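Local atomic coordinates of NEQ263 (Nanoarchaeum equitans Kin4-M, PDB entry 5BN3), a protein that probably binds ATP as one of the two subunit types in the catalytic core of an archaeal ATP synthase. Residues Q128-P139 and T299-H310. Residues are numbered along the deposited sequence; the frame is centred on the assembly and turned at random.
Sequences QKIAIFSPPGLP and TEGQYVLSQDLH. With SO4 (sulfate ion), chain X.
Two neighbouring parallel strands of the nucleotide-binding domain, 131-134 and 301-304, pair through Ala-131 with Gln-302, Ile-132 with Tyr-303 and Phe-133 with Val-304. The ladder alternates: Tyr-303 N donates to Ala-131 O (2.8 Å), Phe-133 N to Tyr-303 O, and Leu-305 N to Phe-133 O. On one face of the sheet Ile-130, its CG1 anti to the backbone N (chi1 176°), lays CD1 over the Tyr-303 ring, 3.4 Å from CZ and toward the rim; the Tyr-303 hydroxyl bonds to His-122 O. On the other face Gln-302 CB sits 4.1 Å from the Phe-133 ring centroid, almost on its normal. Strand 131-134 follows the P-loop NTPase plan, running into the turn 135-138 and helix 140-151, although this turn carries prolines and a single glycine. Leu-138 CD2 packs on Leu-305 CB, and Leu-138 CG sits over one face of the His-310 ring, offset toward its rim, a CH-pi contact. Just ahead of the two strands, Gln-128 NE2 reaches Glu-300 O (2.9 Å) nearly in its own amide plane, while its OE1 accepts from Leu-125 N. With an alanine here, Glu-300 O would probably lose this donor and Leu-125 N its acceptor. Glu-300 OE2 forms a salt bridge to Lys-129 NZ (3.1 Å), its hydrogen bond weak; Lys-129 also pairs with Glu-264, and OE2 accepts from Asn-255 of a neighbouring alpha-chain subunit. Glu-300 lies near Arg-326, seen binding ADP, though not in this chain.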
loop_
_atom_site.group_PDB
_atom_site.type_symbol
_atom_site.label_atom_id
_atom_site.label_comp_id
_atom_site.label_asym_id
_atom_site.label_seq_id
_atom_site.Cartn_x
_atom_site.Cartn_y
_atom_site.Cartn_z
ATOM N N GLN B 128 -12.563 -6.610 35.231
ATOM C CA GLN B 128 -12.273 -5.873 34.004
ATOM C C GLN B 128 -11.296 -6.639 33.115
ATOM O O GLN B 128 -10.473 -7.424 33.600
ATOM C CB GLN B 128 -11.707 -4.487 34.342
ATOM C CG GLN B 128 -11.608 -3.519 33.165
ATOM C CD GLN B 128 -11.196 -2.120 33.595
ATOM O OE1 GLN B 128 -10.942 -1.870 34.774
ATOM N NE2 GLN B 128 -11.132 -1.201 32.639
ATOM N N LYS B 129 -11.415 -6.432 31.808
ATOM C CA LYS B 129 -10.407 -6.906 30.874
ATOM C C LYS B 129 -9.670 -5.690 30.321
ATOM O O LYS B 129 -10.282 -4.782 29.752
ATOM C CB LYS B 129 -11.039 -7.736 29.747
ATOM C CG LYS B 129 -12.233 -7.079 29.072
ATOM C CD LYS B 129 -12.753 -7.920 27.923
ATOM C CE LYS B 129 -13.852 -7.197 27.171
ATOM N NZ LYS B 129 -15.098 -7.048 27.964
ATOM N N ILE B 130 -8.359 -5.658 30.517
ATOM C CA ILE B 130 -7.561 -4.528 30.060
ATOM C C ILE B 130 -6.190 -4.989 29.573
ATOM O O ILE B 130 -5.509 -5.761 30.244
ATOM C CB ILE B 130 -7.442 -3.445 31.159
ATOM C CG1 ILE B 130 -6.517 -2.314 30.714
ATOM C CG2 ILE B 130 -6.942 -4.049 32.450
ATOM C CD1 ILE B 130 -6.838 -0.992 31.383
ATOM N N ALA B 131 -5.800 -4.527 28.389
ATOM C CA ALA B 131 -4.577 -5.004 27.757
ATOM C C ALA B 131 -3.368 -4.134 28.075
ATOM O O ALA B 131 -3.506 -2.968 28.441
ATOM C CB ALA B 131 -4.769 -5.098 26.259
ATOM N N ILE B 132 -2.181 -4.714 27.937
ATOM C CA ILE B 132 -0.949 -3.937 27.930
ATOM C C ILE B 132 -0.382 -3.979 26.511
ATOM O O ILE B 132 -0.123 -5.060 25.977
ATOM C CB ILE B 132 0.089 -4.497 28.927
ATOM C CG1 ILE B 132 -0.461 -4.464 30.357
ATOM C CG2 ILE B 132 1.390 -3.704 28.853
ATOM C CD1 ILE B 132 0.438 -5.149 31.368
ATOM N N PHE B 133 -0.218 -2.809 25.895
ATOM C CA PHE B 133 0.376 -2.709 24.564
ATOM C C PHE B 133 1.812 -2.252 24.738
ATOM O O PHE B 133 2.065 -1.261 25.427
ATOM C CB PHE B 133 -0.345 -1.660 23.705
ATOM C CG PHE B 133 -1.749 -2.031 23.300
ATOM C CD1 PHE B 133 -2.314 -3.243 23.668
ATOM C CD2 PHE B 133 -2.501 -1.156 22.528
ATOM C CE1 PHE B 133 -3.611 -3.567 23.285
ATOM C CE2 PHE B 133 -3.793 -1.473 22.141
ATOM C CZ PHE B 133 -4.349 -2.681 22.523
ATOM N N SER B 134 2.755 -2.944 24.111
ATOM C CA SER B 134 4.158 -2.553 24.232
ATOM C C SER B 134 4.906 -2.571 22.905
ATOM O O SER B 134 4.691 -3.453 22.075
ATOM C CB SER B 134 4.889 -3.439 25.248
ATOM O OG SER B 134 6.272 -3.119 25.303
ATOM N N PRO B 135 5.785 -1.579 22.704
ATOM C CA PRO B 135 6.778 -1.652 21.628
ATOM C C PRO B 135 7.709 -2.817 21.928
ATOM O O PRO B 135 7.839 -3.191 23.097
ATOM C CB PRO B 135 7.554 -0.336 21.775
ATOM C CG PRO B 135 6.639 0.579 22.534
ATOM C CD PRO B 135 5.854 -0.308 23.451
ATOM N N PRO B 136 8.337 -3.399 20.897
ATOM C CA PRO B 136 9.318 -4.459 21.161
ATOM C C PRO B 136 10.426 -3.964 22.089
ATOM O O PRO B 136 10.869 -2.822 21.947
ATOM C CB PRO B 136 9.902 -4.741 19.775
ATOM C CG PRO B 136 8.807 -4.377 18.831
ATOM C CD PRO B 136 8.116 -3.193 19.455
ATOM N N GLY B 137 10.846 -4.796 23.037
ATOM C CA GLY B 137 11.960 -4.454 23.907
ATOM C C GLY B 137 11.635 -3.796 25.236
ATOM O O GLY B 137 12.473 -3.777 26.139
ATOM N N LEU B 138 10.428 -3.252 25.364
ATOM C CA LEU B 138 10.046 -2.527 26.577
ATOM C C LEU B 138 9.592 -3.479 27.691
ATOM O O LEU B 138 9.095 -4.571 27.410
ATOM C CB LEU B 138 8.980 -1.468 26.257
ATOM C CG LEU B 138 9.554 -0.070 25.987
ATOM C CD1 LEU B 138 10.481 -0.067 24.778
ATOM C CD2 LEU B 138 8.457 0.964 25.810
ATOM N N PRO B 139 9.772 -3.070 28.964
ATOM C CA PRO B 139 9.529 -3.965 30.105
ATOM C C PRO B 139 8.055 -4.242 30.404
ATOM O O PRO B 139 7.595 -3.979 31.519
ATOM C CB PRO B 139 10.157 -3.204 31.278
ATOM C CG PRO B 139 10.039 -1.773 30.887
ATOM C CD PRO B 139 10.265 -1.750 29.402
ATOM N N THR B 299 -10.972 -5.031 24.355
ATOM C CA THR B 299 -10.675 -4.847 25.777
ATOM C C THR B 299 -11.268 -3.543 26.297
ATOM O O THR B 299 -11.567 -2.630 25.523
ATOM C CB THR B 299 -9.157 -4.913 26.088
ATOM O OG1 THR B 299 -8.463 -3.880 25.377
ATOM C CG2 THR B 299 -8.590 -6.269 25.703
ATOM N N GLU B 300 -11.445 -3.462 27.610
ATOM C CA GLU B 300 -12.035 -2.277 28.213
ATOM C C GLU B 300 -10.940 -1.292 28.596
ATOM O O GLU B 300 -10.853 -0.837 29.738
ATOM C CB GLU B 300 -12.918 -2.665 29.403
ATOM C CG GLU B 300 -14.205 -3.364 28.964
ATOM C CD GLU B 300 -14.772 -4.316 30.000
ATOM O OE1 GLU B 300 -14.069 -4.637 30.984
ATOM O OE2 GLU B 300 -15.930 -4.752 29.820
ATOM N N GLY B 301 -10.109 -0.967 27.611
ATOM C CA GLY B 301 -8.994 -0.067 27.812
ATOM C C GLY B 301 -7.657 -0.748 27.604
ATOM O O GLY B 301 -7.590 -1.947 27.310
ATOM N N GLN B 302 -6.583 0.020 27.759
ATOM C CA GLN B 302 -5.243 -0.515 27.582
ATOM C C GLN B 302 -4.204 0.368 28.255
ATOM O O GLN B 302 -4.368 1.587 28.332
ATOM C CB GLN B 302 -4.917 -0.668 26.089
ATOM C CG GLN B 302 -4.796 0.652 25.319
ATOM C CD GLN B 302 -6.135 1.293 25.016
ATOM O OE1 GLN B 302 -7.124 0.603 24.761
ATOM N NE2 GLN B 302 -6.173 2.624 25.036
ATOM N N TYR B 303 -3.141 -0.256 28.751
ATOM C CA TYR B 303 -1.982 0.485 29.229
ATOM C C TYR B 303 -0.909 0.472 28.141
ATOM O O TYR B 303 -0.369 -0.582 27.799
ATOM C CB TYR B 303 -1.446 -0.122 30.528
ATOM C CG TYR B 303 -2.478 -0.206 31.633
ATOM C CD1 TYR B 303 -3.110 0.934 32.107
ATOM C CD2 TYR B 303 -2.811 -1.425 32.208
ATOM C CE1 TYR B 303 -4.051 0.863 33.117
ATOM C CE2 TYR B 303 -3.751 -1.504 33.223
ATOM C CZ TYR B 303 -4.366 -0.355 33.671
ATOM O OH TYR B 303 -5.305 -0.419 34.673
ATOM N N VAL B 304 -0.611 1.644 27.593
ATOM C CA VAL B 304 0.311 1.742 26.469
ATOM C C VAL B 304 1.696 2.180 26.925
ATOM O O VAL B 304 1.841 3.211 27.585
ATOM C CB VAL B 304 -0.219 2.724 25.407
ATOM C CG1 VAL B 304 0.764 2.846 24.248
ATOM C CG2 VAL B 304 -1.579 2.270 24.909
ATOM N N LEU B 305 2.712 1.395 26.576
ATOM C CA LEU B 305 4.085 1.725 26.950
ATOM C C LEU B 305 4.742 2.629 25.908
ATOM O O LEU B 305 4.442 2.539 24.715
ATOM C CB LEU B 305 4.912 0.455 27.177
ATOM C CG LEU B 305 5.004 -0.058 28.619
ATOM C CD1 LEU B 305 3.708 0.153 29.373
ATOM C CD2 LEU B 305 5.396 -1.530 28.656
ATOM N N SER B 306 5.636 3.502 26.368
ATOM C CA SER B 306 6.206 4.548 25.519
ATOM C C SER B 306 7.719 4.416 25.350
ATOM O O SER B 306 8.462 4.356 26.334
ATOM C CB SER B 306 5.856 5.927 26.094
ATOM O OG SER B 306 6.646 6.951 25.514
ATOM N N GLN B 307 8.164 4.372 24.099
ATOM C CA GLN B 307 9.587 4.313 23.776
ATOM C C GLN B 307 10.300 5.560 24.289
ATOM O O GLN B 307 11.434 5.490 24.763
ATOM C CB GLN B 307 9.768 4.205 22.260
ATOM C CG GLN B 307 10.576 3.006 21.796
ATOM C CD GLN B 307 10.462 2.780 20.300
ATOM O OE1 GLN B 307 10.425 3.731 19.516
ATOM N NE2 GLN B 307 10.393 1.517 19.896
ATOM N N ASP B 308 9.624 6.700 24.183
ATOM C CA ASP B 308 10.176 7.974 24.628
ATOM C C ASP B 308 10.469 7.976 26.128
ATOM O O ASP B 308 11.555 8.375 26.552
ATOM C CB ASP B 308 9.222 9.114 24.269
ATOM C CG ASP B 308 9.738 10.468 24.710
ATOM O OD1 ASP B 308 10.780 10.910 24.180
ATOM O OD2 ASP B 308 9.100 11.098 25.579
ATOM N N LEU B 309 9.503 7.525 26.924
ATOM C CA LEU B 309 9.684 7.444 28.372
ATOM C C LEU B 309 10.770 6.441 28.739
ATOM O O LEU B 309 11.557 6.676 29.653
ATOM C CB LEU B 309 8.371 7.077 29.071
ATOM C CG LEU B 309 7.285 8.153 29.107
ATOM C CD1 LEU B 309 6.115 7.708 29.966
ATOM C CD2 LEU B 309 7.850 9.456 29.631
ATOM N N HIS B 310 10.813 5.325 28.018
ATOM C CA HIS B 310 11.833 4.311 28.243
ATOM C C HIS B 310 13.228 4.887 28.005
ATOM O O HIS B 310 14.153 4.640 28.779
ATOM C CB HIS B 310 11.593 3.116 27.321
ATOM C CG HIS B 310 12.491 1.950 27.591
ATOM N ND1 HIS B 310 12.455 1.238 28.771
ATOM C CD2 HIS B 310 13.440 1.362 26.824
ATOM C CE1 HIS B 310 13.346 0.267 28.722
ATOM N NE2 HIS B 310 13.960 0.319 27.553
HETATM S S SO4 X . 6.375 7.687 21.931
HETATM O O1 SO4 X . 5.646 7.765 23.190
HETATM O O2 SO4 X . 6.504 9.025 21.368
HETATM O O3 SO4 X . 5.659 6.812 21.011
HETATM O O4 SO4 X . 7.696 7.125 22.175
HETATM O O HOH W 1 14.682 -2.768 27.636
#